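Local coordinates for effector protein HopAB2 (PDB 2FD4), which acts as a bacterial virulence effector whose C-terminal domain is a U-box-like E3 ubiquitin ligase that suppresses programmed cell death in susceptible host plants, at residues S15-I20 and N112-A117. Residues are numbered along the deposited sequence; the frame is centred on the assembly and turned at random.
Sequences SQLRTI and NIAKYA
L17 and R18 meet A114 and A117 at one end of a pair of parallel strands, 18-21 and 117-121, that run side by side in the mixed sheet of this U-box-like E3 ligase domain. The site is a worked example of how a strand edge is joined to the short helical turn, 113-116, that leads into its neighbour. The tightly packed part is apolar: L17 lays its isobutyl fork against A114 of the turn and A117, the first residue of the strand that follows, with CD1 3.8 Å from A117 CB and CD2 4.1 Å from A114 CB. Its CG stands beside the backbone N (chi1 -68°), and it is the methyl ends, rather than CB, that come close to the two alanines; I62 and M88 line the same apolar interior. R18 works on the polar side. Its chain bends at chi3 (-77°), bringing the edge of the guanidinium to the carbonyl oxygens of A114 and K115. NH2 donates to A114 O at 2.8 Å, on a lone pair in the carbonyl plane, though the oxygen lies 21° out of the guanidinium plane. R18 NH2 is also 3.0 Å from K115 O, while NH1 has its own hydrogen bond to Q73 O, so two nitrogens are engaged. Looser and more open is the flank beyond, where the exposed K115 side chain sets out from its backbone away from 15-20. Between the two parts, direct strand pairing gives way to a water bridge: a single water accepts from R18 N and R18 NE and donates to A117 O at 2.7 Å.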
loop_
_atom_site.group_PDB
_atom_site.type_symbol
_atom_site.label_atom_id
_atom_site.label_comp_id
_atom_site.label_asym_id
_atom_site.label_seq_id
_atom_site.Cartn_x
_atom_site.Cartn_y
_atom_site.Cartn_z
ATOM N N SER A 15 4.986 4.918 7.317
ATOM C CA SER A 15 4.917 4.881 8.804
ATOM C C SER A 15 3.824 5.708 9.495
ATOM O O SER A 15 3.631 5.565 10.692
ATOM C CB SER A 15 6.260 5.298 9.387
ATOM O OG SER A 15 7.190 4.348 9.044
ATOM N N GLN A 16 3.207 6.605 8.749
ATOM C CA GLN A 16 2.125 7.443 9.213
ATOM C C GLN A 16 0.755 6.943 8.883
ATOM O O GLN A 16 -0.243 7.569 9.210
ATOM C CB GLN A 16 2.295 8.814 8.574
ATOM C CG GLN A 16 3.623 9.399 8.887
ATOM C CD GLN A 16 4.043 10.515 8.011
ATOM O OE1 GLN A 16 4.132 10.400 6.798
ATOM N NE2 GLN A 16 4.401 11.637 8.662
ATOM N N LEU A 17 0.695 5.851 8.162
ATOM C CA LEU A 17 -0.583 5.348 7.671
ATOM C C LEU A 17 -1.378 4.817 8.814
ATOM O O LEU A 17 -0.827 4.322 9.796
ATOM C CB LEU A 17 -0.355 4.253 6.646
ATOM C CG LEU A 17 0.269 4.655 5.301
ATOM C CD1 LEU A 17 0.375 3.424 4.416
ATOM C CD2 LEU A 17 -0.489 5.679 4.604
ATOM N N ARG A 18 -2.700 4.861 8.654
ATOM C CA ARG A 18 -3.608 4.051 9.480
ATOM C C ARG A 18 -3.185 2.611 9.321
ATOM O O ARG A 18 -2.637 2.218 8.272
ATOM C CB ARG A 18 -5.056 4.183 9.025
ATOM C CG ARG A 18 -5.655 5.571 9.314
ATOM C CD ARG A 18 -6.976 5.727 8.658
ATOM N NE ARG A 18 -6.823 5.973 7.217
ATOM C CZ ARG A 18 -7.800 6.176 6.375
ATOM N NH1 ARG A 18 -9.069 6.185 6.773
ATOM N NH2 ARG A 18 -7.499 6.379 5.085
ATOM N N THR A 19 -3.444 1.809 10.350
ATOM C CA THR A 19 -2.991 0.426 10.348
ATOM C C THR A 19 -4.140 -0.561 10.432
ATOM O O THR A 19 -5.246 -0.232 10.845
ATOM C CB THR A 19 -1.973 0.147 11.447
ATOM O OG1 THR A 19 -2.588 0.227 12.766
ATOM C CG2 THR A 19 -0.797 1.111 11.318
ATOM N N ILE A 20 -3.849 -1.766 9.970
ATOM C CA ILE A 20 -4.737 -2.869 10.022
ATOM C C ILE A 20 -3.876 -4.016 10.438
ATOM O O ILE A 20 -2.849 -4.241 9.885
ATOM C CB ILE A 20 -5.394 -3.160 8.679
ATOM C CG1 ILE A 20 -6.248 -1.971 8.221
ATOM C CG2 ILE A 20 -6.288 -4.382 8.760
ATOM C CD1 ILE A 20 -6.671 -2.118 6.748
ATOM N N ASN A 112 -2.973 12.618 -1.335
ATOM C CA ASN A 112 -4.112 11.867 -0.789
ATOM C C ASN A 112 -3.862 10.373 -0.488
ATOM O O ASN A 112 -4.775 9.647 -0.101
ATOM C CB ASN A 112 -5.327 12.001 -1.721
ATOM C CG ASN A 112 -5.159 11.254 -3.061
ATOM O OD1 ASN A 112 -4.065 10.815 -3.432
ATOM N ND2 ASN A 112 -6.275 11.118 -3.796
ATOM N N ILE A 113 -2.619 9.886 -0.607
ATOM C CA ILE A 113 -2.400 8.425 -0.469
ATOM C C ILE A 113 -2.858 7.917 0.919
ATOM O O ILE A 113 -3.388 6.805 1.059
ATOM C CB ILE A 113 -0.902 8.072 -0.737
ATOM C CG1 ILE A 113 -0.678 6.566 -0.648
ATOM C CG2 ILE A 113 -0.004 8.791 0.209
ATOM C CD1 ILE A 113 -1.418 5.780 -1.657
ATOM N N ALA A 114 -2.729 8.754 1.939
ATOM C CA ALA A 114 -3.013 8.295 3.307
ATOM C C ALA A 114 -4.524 8.077 3.521
ATOM O O ALA A 114 -4.907 7.366 4.437
ATOM C CB ALA A 114 -2.499 9.250 4.298
ATOM N N LYS A 115 -5.331 8.644 2.632
ATOM C CA LYS A 115 -6.797 8.458 2.640
ATOM C C LYS A 115 -7.178 7.114 2.011
ATOM O O LYS A 115 -8.340 6.619 2.201
ATOM C CB LYS A 115 -7.471 9.592 1.869
ATOM C CG LYS A 115 -7.217 10.977 2.423
ATOM C CD LYS A 115 -7.946 12.051 1.622
ATOM C CE LYS A 115 -7.279 13.447 1.841
ATOM N NZ LYS A 115 -7.936 14.536 1.025
ATOM N N TYR A 116 -6.231 6.512 1.289
ATOM C CA TYR A 116 -6.502 5.269 0.642
ATOM C C TYR A 116 -5.714 4.116 1.180
ATOM O O TYR A 116 -6.181 3.010 1.013
ATOM C CB TYR A 116 -6.184 5.355 -0.867
ATOM C CG TYR A 116 -7.119 6.172 -1.720
ATOM C CD1 TYR A 116 -8.095 5.550 -2.479
ATOM C CD2 TYR A 116 -6.936 7.531 -1.897
ATOM C CE1 TYR A 116 -8.900 6.234 -3.284
ATOM C CE2 TYR A 116 -7.749 8.251 -2.753
ATOM C CZ TYR A 116 -8.738 7.568 -3.440
ATOM O OH TYR A 116 -9.583 8.195 -4.300
ATOM N N ALA A 117 -4.501 4.345 1.709
ATOM C CA ALA A 117 -3.559 3.246 2.029
ATOM C C ALA A 117 -3.537 2.935 3.531
ATOM O O ALA A 117 -3.586 3.849 4.364
ATOM C CB ALA A 117 -2.166 3.553 1.537
HETATM O O HOH W 1 -4.078 5.832 6.121
#